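Split-soret cytochrome C (Desulfovibrio desulfuricans, PDB 1H21) carries electrons as a homodimeric diheme cytochrome c with an additional iron-sulfur centre in each subunit, and may take part in sulfate reduction. Local coordinates at residues 21-33 with 179-191. Numbering follows the deposited sequence.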
loop_
_atom_site.group_PDB
_atom_site.type_symbol
_atom_site.label_atom_id
_atom_site.label_comp_id
_atom_site.label_asym_id
_atom_site.label_seq_id
_atom_site.Cartn_x
_atom_site.Cartn_y
_atom_site.Cartn_z
ATOM N N PRO A 21 18.392 -13.436 -6.621
ATOM C CA PRO A 21 17.830 -12.610 -7.696
ATOM C C PRO A 21 18.316 -13.114 -9.057
ATOM O O PRO A 21 19.367 -13.745 -9.144
ATOM C CB PRO A 21 18.371 -11.217 -7.371
ATOM C CG PRO A 21 19.680 -11.516 -6.675
ATOM C CD PRO A 21 19.327 -12.665 -5.783
ATOM N N HIS A 22 17.512 -12.913 -10.093
ATOM C CA HIS A 22 17.872 -13.335 -11.439
ATOM C C HIS A 22 17.569 -12.143 -12.331
ATOM O O HIS A 22 16.585 -11.464 -12.098
ATOM C CB HIS A 22 16.993 -14.507 -11.896
ATOM C CG HIS A 22 17.183 -15.769 -11.113
ATOM N ND1 HIS A 22 18.231 -16.640 -11.336
ATOM C CD2 HIS A 22 16.438 -16.331 -10.134
ATOM C CE1 HIS A 22 18.121 -17.677 -10.529
ATOM N NE2 HIS A 22 17.038 -17.515 -9.789
ATOM N N LYS A 23 18.446 -11.823 -13.278
ATOM C CA LYS A 23 18.168 -10.722 -14.206
ATOM C C LYS A 23 16.860 -11.006 -14.962
ATOM O O LYS A 23 16.493 -12.173 -15.193
ATOM C CB LYS A 23 19.311 -10.531 -15.211
ATOM C CG LYS A 23 20.479 -9.760 -14.655
ATOM C CD LYS A 23 21.154 -8.972 -15.738
ATOM C CE LYS A 23 22.118 -7.993 -15.106
ATOM N NZ LYS A 23 22.751 -7.148 -16.145
ATOM N N LEU A 24 16.177 -9.948 -15.383
ATOM C CA LEU A 24 14.912 -10.119 -16.077
ATOM C C LEU A 24 14.920 -9.459 -17.447
ATOM O O LEU A 24 15.809 -8.675 -17.763
ATOM C CB LEU A 24 13.795 -9.477 -15.238
ATOM C CG LEU A 24 13.645 -9.853 -13.756
ATOM C CD1 LEU A 24 13.247 -8.624 -12.922
ATOM C CD2 LEU A 24 12.655 -11.016 -13.593
ATOM N N ASP A 25 13.908 -9.765 -18.250
ATOM C CA ASP A 25 13.768 -9.150 -19.549
ATOM C C ASP A 25 12.649 -8.142 -19.363
ATOM O O ASP A 25 11.467 -8.528 -19.311
ATOM C CB ASP A 25 13.324 -10.171 -20.601
ATOM C CG ASP A 25 13.106 -9.544 -21.990
ATOM O OD1 ASP A 25 13.295 -8.315 -22.175
ATOM O OD2 ASP A 25 12.733 -10.294 -22.912
ATOM N N PRO A 26 12.997 -6.843 -19.210
ATOM C CA PRO A 26 11.992 -5.789 -19.028
ATOM C C PRO A 26 10.808 -5.870 -20.028
ATOM O O PRO A 26 9.634 -5.797 -19.611
ATOM C CB PRO A 26 12.821 -4.519 -19.205
ATOM C CG PRO A 26 14.104 -4.887 -18.579
ATOM C CD PRO A 26 14.356 -6.266 -19.160
ATOM N N LYS A 27 11.109 -6.061 -21.319
ATOM C CA LYS A 27 10.068 -6.154 -22.351
ATOM C C LYS A 27 9.124 -7.317 -22.037
ATOM O O LYS A 27 7.888 -7.191 -22.155
ATOM C CB LYS A 27 10.677 -6.382 -23.749
ATOM C CG LYS A 27 11.868 -5.485 -24.131
ATOM C CD LYS A 27 11.570 -3.969 -24.160
ATOM C CE LYS A 27 12.872 -3.136 -24.273
ATOM N NZ LYS A 27 13.840 -3.349 -23.124
ATOM N N GLU A 28 9.707 -8.456 -21.664
ATOM C CA GLU A 28 8.915 -9.631 -21.327
ATOM C C GLU A 28 8.035 -9.285 -20.107
ATOM O O GLU A 28 6.825 -9.566 -20.077
ATOM C CB GLU A 28 9.817 -10.836 -21.010
ATOM C CG GLU A 28 9.016 -12.142 -20.834
ATOM C CD GLU A 28 9.820 -13.322 -20.258
ATOM O OE1 GLU A 28 10.932 -13.131 -19.684
ATOM O OE2 GLU A 28 9.297 -14.464 -20.358
ATOM N N CYS A 29 8.645 -8.627 -19.126
ATOM C CA CYS A 29 7.945 -8.228 -17.917
ATOM C C CYS A 29 6.766 -7.301 -18.157
ATOM O O CYS A 29 5.671 -7.545 -17.642
ATOM C CB CYS A 29 8.920 -7.595 -16.949
ATOM S SG CYS A 29 9.916 -8.853 -16.218
ATOM N N ALA A 30 6.985 -6.247 -18.934
ATOM C CA ALA A 30 5.933 -5.287 -19.229
ATOM C C ALA A 30 4.722 -6.038 -19.783
ATOM O O ALA A 30 3.565 -5.876 -19.346
ATOM C CB ALA A 30 6.454 -4.264 -20.258
ATOM N N GLN A 31 5.043 -6.961 -20.675
ATOM C CA GLN A 31 4.076 -7.788 -21.371
ATOM C C GLN A 31 3.246 -8.693 -20.461
ATOM O O GLN A 31 2.008 -8.654 -20.473
ATOM C CB GLN A 31 4.850 -8.616 -22.367
ATOM C CG GLN A 31 4.027 -9.608 -23.078
ATOM C CD GLN A 31 3.440 -9.069 -24.330
ATOM O OE1 GLN A 31 3.927 -8.097 -24.921
ATOM N NE2 GLN A 31 2.405 -9.724 -24.782
ATOM N N VAL A 32 3.936 -9.536 -19.699
ATOM C CA VAL A 32 3.272 -10.461 -18.776
ATOM C C VAL A 32 2.456 -9.701 -17.704
ATOM O O VAL A 32 1.373 -10.148 -17.309
ATOM C CB VAL A 32 4.308 -11.409 -18.113
ATOM C CG1 VAL A 32 3.611 -12.406 -17.196
ATOM C CG2 VAL A 32 5.090 -12.132 -19.188
ATOM N N ALA A 33 2.981 -8.556 -17.252
ATOM C CA ALA A 33 2.309 -7.708 -16.259
ATOM C C ALA A 33 0.982 -7.258 -16.826
ATOM O O ALA A 33 -0.044 -7.371 -16.155
ATOM C CB ALA A 33 3.167 -6.485 -15.891
ATOM N N ALA A 179 6.101 -2.441 -14.294
ATOM C CA ALA A 179 6.756 -3.744 -14.342
ATOM C C ALA A 179 8.082 -3.569 -15.091
ATOM O O ALA A 179 9.139 -3.997 -14.618
ATOM C CB ALA A 179 5.875 -4.738 -15.079
ATOM N N PHE A 180 8.022 -2.878 -16.230
ATOM C CA PHE A 180 9.187 -2.612 -17.062
ATOM C C PHE A 180 10.247 -1.859 -16.274
ATOM O O PHE A 180 11.408 -2.273 -16.205
ATOM C CB PHE A 180 8.754 -1.793 -18.276
ATOM C CG PHE A 180 9.860 -1.517 -19.251
ATOM C CD1 PHE A 180 10.066 -2.354 -20.344
ATOM C CD2 PHE A 180 10.712 -0.431 -19.070
ATOM C CE1 PHE A 180 11.125 -2.111 -21.243
ATOM C CE2 PHE A 180 11.767 -0.185 -19.959
ATOM C CZ PHE A 180 11.977 -1.024 -21.046
ATOM N N LYS A 181 9.844 -0.759 -15.652
ATOM C CA LYS A 181 10.774 0.054 -14.870
ATOM C C LYS A 181 11.376 -0.707 -13.685
ATOM O O LYS A 181 12.574 -0.616 -13.413
ATOM C CB LYS A 181 10.072 1.315 -14.369
ATOM C CG LYS A 181 10.969 2.212 -13.541
ATOM C CD LYS A 181 12.196 2.604 -14.339
ATOM C CE LYS A 181 13.109 3.533 -13.558
ATOM N NZ LYS A 181 14.261 3.963 -14.391
ATOM N N ALA A 182 10.532 -1.429 -12.957
ATOM C CA ALA A 182 10.987 -2.191 -11.796
ATOM C C ALA A 182 12.011 -3.222 -12.246
ATOM O O ALA A 182 13.015 -3.456 -11.555
ATOM C CB ALA A 182 9.795 -2.892 -11.090
ATOM N N ALA A 183 11.734 -3.837 -13.399
ATOM C CA ALA A 183 12.617 -4.845 -13.970
ATOM C C ALA A 183 13.985 -4.207 -14.203
ATOM O O ALA A 183 14.994 -4.717 -13.718
ATOM C CB ALA A 183 12.042 -5.396 -15.273
ATOM N N GLU A 184 14.016 -3.040 -14.846
ATOM C CA GLU A 184 15.289 -2.369 -15.090
ATOM C C GLU A 184 16.042 -2.078 -13.806
ATOM O O GLU A 184 17.257 -2.229 -13.738
ATOM C CB GLU A 184 15.079 -1.076 -15.843
ATOM C CG GLU A 184 14.480 -1.260 -17.218
ATOM C CD GLU A 184 14.595 -0.003 -18.050
ATOM O OE1 GLU A 184 14.620 1.108 -17.466
ATOM O OE2 GLU A 184 14.685 -0.120 -19.290
ATOM N N ILE A 185 15.317 -1.657 -12.787
ATOM C CA ILE A 185 15.919 -1.360 -11.497
ATOM C C ILE A 185 16.508 -2.639 -10.886
ATOM O O ILE A 185 17.619 -2.624 -10.334
ATOM C CB ILE A 185 14.860 -0.762 -10.535
ATOM C CG1 ILE A 185 14.389 0.586 -11.067
ATOM C CG2 ILE A 185 15.442 -0.584 -9.139
ATOM C CD1 ILE A 185 13.178 1.134 -10.352
ATOM N N ILE A 186 15.768 -3.740 -10.972
ATOM C CA ILE A 186 16.268 -4.989 -10.409
ATOM C C ILE A 186 17.586 -5.338 -11.103
ATOM O O ILE A 186 18.599 -5.572 -10.437
ATOM C CB ILE A 186 15.255 -6.150 -10.555
ATOM C CG1 ILE A 186 14.127 -5.991 -9.517
ATOM C CG2 ILE A 186 15.967 -7.508 -10.400
ATOM C CD1 ILE A 186 12.893 -6.853 -9.805
ATOM N N ASN A 187 17.579 -5.304 -12.436
ATOM C CA ASN A 187 18.768 -5.606 -13.230
ATOM C C ASN A 187 19.929 -4.740 -12.772
ATOM O O ASN A 187 20.995 -5.252 -12.411
ATOM C CB ASN A 187 18.511 -5.350 -14.713
ATOM C CG ASN A 187 17.651 -6.415 -15.344
ATOM O OD1 ASN A 187 17.479 -7.514 -14.800
ATOM N ND2 ASN A 187 17.114 -6.107 -16.521
ATOM N N THR A 188 19.706 -3.432 -12.729
ATOM C CA THR A 188 20.754 -2.524 -12.305
ATOM C C THR A 188 21.247 -2.839 -10.888
ATOM O O THR A 188 22.440 -2.733 -10.612
ATOM C CB THR A 188 20.282 -1.060 -12.475
ATOM O OG1 THR A 188 19.857 -0.883 -13.832
ATOM C CG2 THR A 188 21.392 -0.052 -12.169
ATOM N N LYS A 189 20.352 -3.273 -10.005
ATOM C CA LYS A 189 20.746 -3.611 -8.626
ATOM C C LYS A 189 21.684 -4.835 -8.616
ATOM O O LYS A 189 22.714 -4.863 -7.925
ATOM C CB LYS A 189 19.498 -3.897 -7.761
ATOM C CG LYS A 189 19.779 -4.425 -6.350
ATOM C CD LYS A 189 20.648 -3.455 -5.561
ATOM C CE LYS A 189 20.817 -3.927 -4.135
ATOM N NZ LYS A 189 21.634 -3.003 -3.320
ATOM N N ILE A 190 21.299 -5.850 -9.376
ATOM C CA ILE A 190 22.093 -7.053 -9.470
ATOM C C ILE A 190 23.498 -6.691 -9.962
ATOM O O ILE A 190 24.486 -7.245 -9.456
ATOM C CB ILE A 190 21.450 -8.094 -10.428
ATOM C CG1 ILE A 190 20.093 -8.578 -9.886
ATOM C CG2 ILE A 190 22.371 -9.276 -10.590
ATOM C CD1 ILE A 190 19.409 -9.687 -10.724
ATOM N N ASP A 191 23.585 -5.763 -10.928
ATOM C CA ASP A 191 24.874 -5.315 -11.489
ATOM C C ASP A 191 25.711 -4.467 -10.557
ATOM O O ASP A 191 26.875 -4.781 -10.293
ATOM C CB ASP A 191 24.680 -4.534 -12.789
ATOM C CG ASP A 191 24.251 -5.415 -13.955
ATOM O OD1 ASP A 191 24.509 -6.654 -13.930
ATOM O OD2 ASP A 191 23.633 -4.870 -14.907
#
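Pro26, Leu24 and Lys23 lie against Phe180, Ile186, Asn187 and Asp191 in a roughly antiparallel helix-helix contact that extends into the loop leading up to the first helix of this strandless fold of helices and long loops. Helices 26-33 and 179-191 run at 145° to each other, 7.8 Å apart at their closest, and the loop 21-25 continues along the second helix towards its C-terminal end. Pro26, the first residue of its helix, is a knob in a hole formed by Phe180, Ala183, Glu184 and Asn187. Its CB sits over one face of the Phe180 ring, a CH-pi contact 3.9 Å from the centroid and shifted toward the rim. Phe180 swings its ring away from its own backbone N (chi1 -177°), toward Pro26, and Lys27, lying alongside, brings CD to the ring edge in the ring plane, 3.5 Å from Phe180 CE1. Further down helix 26-33 the contact is between small side chains: Ala33 CB meets Ala179 CB, and Ser51 of helix 44-60 touches both. Ala33 is also the end of the contact near Cys44, a probable ligand of the iron-sulfur cluster. On the inner side, Leu24 CD1 packs on Ile186 CD1 at 3.6 Å, and Met56 and Ile52 of helix 44-60 back these two side chains, respectively. At the loop's outer edge the Lys23 ammonium forms a salt bridge with Asp191, NZ lying 2.7 Å from OD2 on its syn lone pair. Between the Leu24 packing and this salt bridge, the Asn187 amide pairs with both backbone N-H and C=O of Leu24: ND2 donates to Leu24 O at 3.1 Å, that oxygen lying nearly in the Asn187 amide plane, while OD1 takes Leu24 N-H on an in-plane lone pair, 2.8 Å from N and almost straight at 169°.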